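Local coordinates for lysyl-trna-dependent l-ysyl-phosphatidylgycerol synthase (Bacillus licheniformis, PDB 4V36), which probably transfers lysine from lysyl-tRNA to membrane phosphatidylglycerol, yielding the lysyl-phosphatidylglycerol associated with bacterial resistance, at residues A[180-185]-A[328-333]; A[208-213]-A[221-226]. One frame throughout, in Å; residues are numbered along the deposited sequence.

Interaction 1 of 2, residues A[180-185]-A[328-333]; sequences GFSLGF and RLIGRR. With LYN (2,6-diamino-hexanoic acid amide), chain C.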
loop_
_atom_site.group_PDB
_atom_site.type_symbol
_atom_site.label_atom_id
_atom_site.label_comp_id
_atom_site.label_asym_id
_atom_site.label_seq_id
_atom_site.Cartn_x
_atom_site.Cartn_y
_atom_site.Cartn_z
ATOM N N GLY A 180 -5.973 -2.465 8.590
ATOM C CA GLY A 180 -5.944 -3.563 7.641
ATOM C C GLY A 180 -6.461 -3.236 6.255
ATOM O O GLY A 180 -6.434 -2.082 5.823
ATOM N N PHE A 181 -6.924 -4.274 5.562
ATOM C CA PHE A 181 -7.443 -4.179 4.198
ATOM C C PHE A 181 -6.410 -3.623 3.220
ATOM O O PHE A 181 -5.731 -4.382 2.529
ATOM C CB PHE A 181 -8.717 -3.327 4.160
ATOM C CG PHE A 181 -9.375 -3.288 2.811
ATOM C CD1 PHE A 181 -9.951 -4.429 2.276
ATOM C CD2 PHE A 181 -9.420 -2.114 2.080
ATOM C CE1 PHE A 181 -10.556 -4.400 1.033
ATOM C CE2 PHE A 181 -10.024 -2.077 0.836
ATOM C CZ PHE A 181 -10.594 -3.223 0.313
ATOM N N SER A 182 -6.295 -2.299 3.164
ATOM C CA SER A 182 -5.382 -1.648 2.228
ATOM C C SER A 182 -4.037 -1.335 2.871
ATOM O O SER A 182 -3.117 -0.859 2.205
ATOM C CB SER A 182 -6.004 -0.363 1.684
ATOM O OG SER A 182 -6.253 0.555 2.733
ATOM N N LEU A 183 -3.933 -1.591 4.170
ATOM C CA LEU A 183 -2.684 -1.391 4.894
ATOM C C LEU A 183 -2.229 -2.701 5.518
ATOM O O LEU A 183 -3.045 -3.572 5.816
ATOM C CB LEU A 183 -2.845 -0.319 5.976
ATOM C CG LEU A 183 -3.229 1.089 5.509
ATOM C CD1 LEU A 183 -3.473 2.005 6.697
ATOM C CD2 LEU A 183 -2.160 1.667 4.600
ATOM N N GLY A 184 -0.924 -2.841 5.712
ATOM C CA GLY A 184 -0.389 -4.039 6.326
ATOM C C GLY A 184 -0.340 -3.938 7.835
ATOM O O GLY A 184 -0.428 -2.848 8.401
ATOM N N PHE A 185 -0.214 -5.085 8.488
ATOM C CA PHE A 185 -0.055 -5.130 9.933
ATOM C C PHE A 185 0.933 -6.227 10.309
ATOM O O PHE A 185 1.367 -7.001 9.455
ATOM C CB PHE A 185 -1.404 -5.346 10.629
ATOM C CG PHE A 185 -2.217 -6.478 10.062
ATOM C CD1 PHE A 185 -2.028 -7.777 10.504
ATOM C CD2 PHE A 185 -3.184 -6.237 9.097
ATOM C CE1 PHE A 185 -2.781 -8.817 9.987
ATOM C CE2 PHE A 185 -3.938 -7.272 8.577
ATOM C CZ PHE A 185 -3.737 -8.563 9.023
ATOM N N ARG A 328 -13.573 2.801 7.693
ATOM C CA ARG A 328 -13.807 1.888 8.807
ATOM C C ARG A 328 -13.304 0.485 8.484
ATOM O O ARG A 328 -12.873 -0.247 9.374
ATOM C CB ARG A 328 -15.293 1.845 9.170
ATOM C CG ARG A 328 -15.779 3.081 9.905
ATOM C CD ARG A 328 -17.268 3.010 10.209
ATOM N NE ARG A 328 -17.611 1.891 11.083
ATOM C CZ ARG A 328 -17.617 1.954 12.411
ATOM N NH1 ARG A 328 -17.290 3.082 13.025
ATOM N NH2 ARG A 328 -17.946 0.887 13.126
ATOM N N LEU A 329 -13.364 0.117 7.207
ATOM C CA LEU A 329 -12.857 -1.173 6.757
ATOM C C LEU A 329 -11.348 -1.254 6.967
ATOM O O LEU A 329 -10.819 -2.287 7.380
ATOM C CB LEU A 329 -13.202 -1.405 5.285
ATOM C CG LEU A 329 -12.634 -2.672 4.644
ATOM C CD1 LEU A 329 -13.123 -3.913 5.374
ATOM C CD2 LEU A 329 -12.999 -2.729 3.168
ATOM N N ILE A 330 -10.663 -0.153 6.683
ATOM C CA ILE A 330 -9.231 -0.052 6.936
ATOM C C ILE A 330 -8.975 -0.107 8.442
ATOM O O ILE A 330 -7.942 -0.605 8.891
ATOM C CB ILE A 330 -8.648 1.242 6.330
ATOM C CG1 ILE A 330 -8.877 1.261 4.816
ATOM C CG2 ILE A 330 -7.165 1.372 6.636
ATOM C CD1 ILE A 330 -8.444 2.546 4.145
ATOM N N GLY A 331 -9.937 0.381 9.219
ATOM C CA GLY A 331 -9.868 0.306 10.667
ATOM C C GLY A 331 -10.332 -1.037 11.208
ATOM O O GLY A 331 -10.524 -1.194 12.414
ATOM N N ARG A 332 -10.525 -1.994 10.302
ATOM C CA ARG A 332 -10.885 -3.375 10.635
ATOM C C ARG A 332 -12.272 -3.498 11.268
ATOM O O ARG A 332 -12.476 -4.300 12.180
ATOM C CB ARG A 332 -9.829 -3.996 11.559
ATOM C CG ARG A 332 -8.406 -3.872 11.028
ATOM C CD ARG A 332 -7.737 -5.230 10.885
ATOM N NE ARG A 332 -7.319 -5.787 12.166
ATOM C CZ ARG A 332 -6.872 -7.028 12.328
ATOM N NH1 ARG A 332 -6.791 -7.849 11.291
ATOM N NH2 ARG A 332 -6.512 -7.453 13.532
ATOM N N ARG A 333 -13.221 -2.710 10.773
ATOM C CA ARG A 333 -14.617 -2.832 11.190
ATOM C C ARG A 333 -15.545 -2.859 9.978
ATOM O O ARG A 333 -15.469 -1.994 9.105
ATOM C CB ARG A 333 -15.008 -1.689 12.130
ATOM C CG ARG A 333 -14.354 -1.765 13.500
ATOM C CD ARG A 333 -14.974 -0.773 14.469
ATOM N NE ARG A 333 -14.432 -0.921 15.818
ATOM C CZ ARG A 333 -14.904 -1.772 16.725
ATOM N NH1 ARG A 333 -15.931 -2.556 16.432
ATOM N NH2 ARG A 333 -14.348 -1.837 17.928
HETATM N N LYN C . 3.520 0.831 9.156
HETATM C CA LYN C . 2.157 0.329 9.129
HETATM C CB LYN C . 1.270 1.210 10.004
HETATM C CG LYN C . -0.191 0.782 9.962
HETATM C CD LYN C . -0.898 1.107 11.273
HETATM C CE LYN C . -0.903 2.604 11.555
HETATM N NZ LYN C . -1.569 2.865 12.860
HETATM C C LYN C . 1.643 0.319 7.718
HETATM O O LYN C . 1.876 1.271 6.988
HETATM N NT LYN C . 0.954 -0.739 7.290
#
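Phe-181 and Leu-329 meet where a type II' beta turn, Gly-180 to Leu-183, lies against the end of helix 319-330, which closes in a Schellman motif with Arg-332 as its C' residue. With CG anti to the backbone N, chi1 -175° carries the Phe-181 ring toward Leu-329, and Leu-329 CD2 sits over the middle of one face, 3.5 Å from the ring centroid, in a CH-pi contact. Val-62 and Ala-55 of the neighbouring strands touch both side chains. Ile-330 faces the other limb of the turn with both branches: CG2 crosses the Leu-183 side chain, 3.7 Å from Leu-183 CD1, while CD1 lies 3.3 Å from Ser-182 OG. Farther out, Arg-332 bends at chi2 and chi3, passes its CG and CD by Gly-180, and brings its guanidinium over one face of the Phe-185 ring, NH1 foremost and the two planes 44° apart. In this cation-pi pair Arg-332 NH1 is offset toward the rim and comes within 3.9 Å of Phe-185 CZ. Between the two aromatic contacts the backbones are joined by a short, nearly straight hydrogen bond, Gly-180 N to Ile-330 O, 2.7 Å long, with the donor tilted 16° from the carbonyl plane.

Interaction 2 of 2, residues A[208-213]-A[221-226]; sequences AFMNIM and ISIDLM. With LYN (2,6-diamino-hexanoic acid amide), chain C.
Asn-211 reaches from its strand across to Asp-224 and Leu-225, at the point where the partner strand turns a corner. Its chi1 of 52° sets CG between the backbone N and the carbonyl carbon, and from CB the amide turns toward the opposite chain, Asn-211 CG coming 3.8 Å from Asp-224 CB. At the tip the two amide atoms have different neighbours. Asn-211 OD1 accepts a hydrogen bond from Leu-225 N at 2.6 Å, in the carbonyl plane and on a lone pair; a longer, weak one from Asp-224 N also reaches it. Asn-211 ND2 lies 3.5 Å from Asp-224 CB and also approaches Leu-225 CD1. The amide oxygen thus holds Leu-225 N firmly and Asp-224 N only weakly in the antiparallel hairpin 206-213/220-228, where the second strand turns at Asp-224 and the main chain of Asn-211 offers Asp-224 N only a weak bond. On the side of residue 224 toward Ser-222, Met-213 N gives a hydrogen bond to Ser-222 O, and Ile-212 forms a non-hydrogen-bonded pair with Ile-223, Ile-212 CD1 crossing to within 3.7 Å of Ile-223 CG2. On the face carrying these isoleucines, Met-210 and Met-226 run side by side, pointing the same way, with Met-210 SD 3.7 Å from Met-226 CE; Leu-240 of helix 236-251 touches both. The Asp-224 carboxylate extends past the amide, its OD2 hydrogen-bonded to Tyr-190 OH, and the backbone of Leu-225 and Met-226 borders the bound ligand, Met-226 N lying 3.4 Å from the ligand N.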
loop_
_atom_site.group_PDB
_atom_site.type_symbol
_atom_site.label_atom_id
_atom_site.label_comp_id
_atom_site.label_asym_id
_atom_site.label_seq_id
_atom_site.Cartn_x
_atom_site.Cartn_y
_atom_site.Cartn_z
ATOM N N ALA A 208 14.734 -0.121 13.842
ATOM C CA ALA A 208 13.738 0.102 12.796
ATOM C C ALA A 208 13.683 -1.068 11.820
ATOM O O ALA A 208 14.683 -1.752 11.610
ATOM C CB ALA A 208 14.035 1.398 12.047
ATOM N N PHE A 209 12.516 -1.298 11.223
ATOM C CA PHE A 209 12.390 -2.340 10.209
ATOM C C PHE A 209 11.346 -2.003 9.151
ATOM O O PHE A 209 10.394 -1.264 9.409
ATOM C CB PHE A 209 12.058 -3.690 10.854
ATOM C CG PHE A 209 10.637 -3.810 11.337
ATOM C CD1 PHE A 209 10.289 -3.402 12.613
ATOM C CD2 PHE A 209 9.654 -4.353 10.520
ATOM C CE1 PHE A 209 8.985 -3.516 13.062
ATOM C CE2 PHE A 209 8.351 -4.470 10.964
ATOM C CZ PHE A 209 8.017 -4.054 12.237
ATOM N N MET A 210 11.541 -2.554 7.957
ATOM C CA MET A 210 10.599 -2.407 6.853
ATOM C C MET A 210 10.525 -3.709 6.070
ATOM O O MET A 210 11.524 -4.415 5.946
ATOM C CB MET A 210 11.013 -1.268 5.916
ATOM C CG MET A 210 11.138 0.095 6.572
ATOM S SD MET A 210 12.696 0.897 6.150
ATOM C CE MET A 210 13.865 -0.248 6.880
ATOM N N ASN A 211 9.350 -4.030 5.542
ATOM C CA ASN A 211 9.210 -5.210 4.699
ATOM C C ASN A 211 9.164 -4.825 3.221
ATOM O O ASN A 211 8.328 -4.024 2.803
ATOM C CB ASN A 211 7.968 -6.015 5.094
ATOM C CG ASN A 211 6.708 -5.170 5.142
ATOM O OD1 ASN A 211 6.769 -3.952 5.292
ATOM N ND2 ASN A 211 5.557 -5.819 5.021
ATOM N N ILE A 212 10.078 -5.394 2.441
ATOM C CA ILE A 212 10.219 -5.051 1.028
ATOM C C ILE A 212 9.209 -5.797 0.163
ATOM O O ILE A 212 9.232 -7.025 0.088
ATOM C CB ILE A 212 11.639 -5.358 0.516
ATOM C CG1 ILE A 212 12.689 -4.830 1.496
ATOM C CG2 ILE A 212 11.846 -4.771 -0.872
ATOM C CD1 ILE A 212 12.635 -3.334 1.695
ATOM N N MET A 213 8.337 -5.048 -0.504
ATOM C CA MET A 213 7.240 -5.637 -1.264
ATOM C C MET A 213 7.623 -6.008 -2.694
ATOM O O MET A 213 8.299 -5.239 -3.379
ATOM C CB MET A 213 6.045 -4.679 -1.279
ATOM C CG MET A 213 5.457 -4.388 0.096
ATOM S SD MET A 213 4.702 -5.826 0.887
ATOM C CE MET A 213 6.058 -6.459 1.877
ATOM N N ILE A 221 10.055 -1.236 -6.725
ATOM C CA ILE A 221 9.794 -1.867 -5.439
ATOM C C ILE A 221 9.136 -0.877 -4.491
ATOM O O ILE A 221 8.984 0.301 -4.812
ATOM C CB ILE A 221 11.078 -2.402 -4.779
ATOM C CG1 ILE A 221 12.154 -1.314 -4.753
ATOM C CG2 ILE A 221 11.571 -3.640 -5.498
ATOM C CD1 ILE A 221 13.390 -1.692 -3.969
ATOM N N SER A 222 8.751 -1.368 -3.320
ATOM C CA SER A 222 8.212 -0.515 -2.274
ATOM C C SER A 222 8.218 -1.252 -0.948
ATOM O O SER A 222 8.602 -2.419 -0.874
ATOM C CB SER A 222 6.792 -0.063 -2.606
ATOM O OG SER A 222 5.832 -0.863 -1.937
ATOM N N ILE A 223 7.788 -0.560 0.098
ATOM C CA ILE A 223 7.641 -1.174 1.403
ATOM C C ILE A 223 6.195 -1.063 1.856
ATOM O O ILE A 223 5.399 -0.338 1.258
ATOM C CB ILE A 223 8.561 -0.525 2.446
ATOM C CG1 ILE A 223 8.232 0.961 2.580
ATOM C CG2 ILE A 223 10.018 -0.714 2.060
ATOM C CD1 ILE A 223 9.078 1.675 3.602
ATOM N N ASP A 224 5.859 -1.791 2.911
ATOM C CA ASP A 224 4.516 -1.754 3.464
ATOM C C ASP A 224 4.568 -1.173 4.869
ATOM O O ASP A 224 4.020 -0.103 5.133
ATOM C CB ASP A 224 3.904 -3.155 3.470
ATOM C CG ASP A 224 2.475 -3.167 3.964
ATOM O OD1 ASP A 224 1.825 -2.100 3.958
ATOM O OD2 ASP A 224 2.000 -4.254 4.350
ATOM N N LEU A 225 5.247 -1.880 5.764
ATOM C CA LEU A 225 5.438 -1.411 7.127
ATOM C C LEU A 225 6.754 -0.654 7.257
ATOM O O LEU A 225 7.766 -1.050 6.682
ATOM C CB LEU A 225 5.413 -2.583 8.116
ATOM C CG LEU A 225 4.066 -3.157 8.565
ATOM C CD1 LEU A 225 3.321 -3.837 7.424
ATOM C CD2 LEU A 225 4.274 -4.125 9.719
ATOM N N MET A 226 6.725 0.446 8.002
ATOM C CA MET A 226 7.941 1.146 8.401
ATOM C C MET A 226 7.793 1.585 9.850
ATOM O O MET A 226 7.075 2.540 10.149
ATOM C CB MET A 226 8.226 2.353 7.504
ATOM C CG MET A 226 9.357 3.231 8.026
ATOM S SD MET A 226 9.691 4.704 7.040
ATOM C CE MET A 226 10.705 4.023 5.732
HETATM N N LYN C . 3.520 0.831 9.156
HETATM C CA LYN C . 2.157 0.329 9.129
HETATM C CB LYN C . 1.270 1.210 10.004
HETATM C CG LYN C . -0.191 0.782 9.962
HETATM C CD LYN C . -0.898 1.107 11.273
HETATM C CE LYN C . -0.903 2.604 11.555
HETATM N NZ LYN C . -1.569 2.865 12.860
HETATM C C LYN C . 1.643 0.319 7.718
HETATM O O LYN C . 1.876 1.271 6.988
HETATM N NT LYN C . 0.954 -0.739 7.290
#

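In the fold
Interaction 2 is nested within the chain loop that interaction 1 closes, and although their centres are about 17 Å apart, the two meet at the lysine amide pocket. Gly-184 of the 180-185 loop lies against the corner at Asp-224 in strand 220-228: Gly-184 CA is 3.1 Å from Asp-224 OD2, while Leu-225 CD1 packs 3.7 Å from Gly-184 C. A weak hydrogen bond from Gly-184 N to Asp-224 OD1 adds to this junction. The ligand touches both segments, its NT giving a 2.8 Å hydrogen bond to Gly-184 O and its N lying 3.6 Å from Leu-225 CA. Trp-172, Lys-179 and Arg-227 complete the pocket, consistent with the site that receives the lysyl group of the aminoacyl-tRNA.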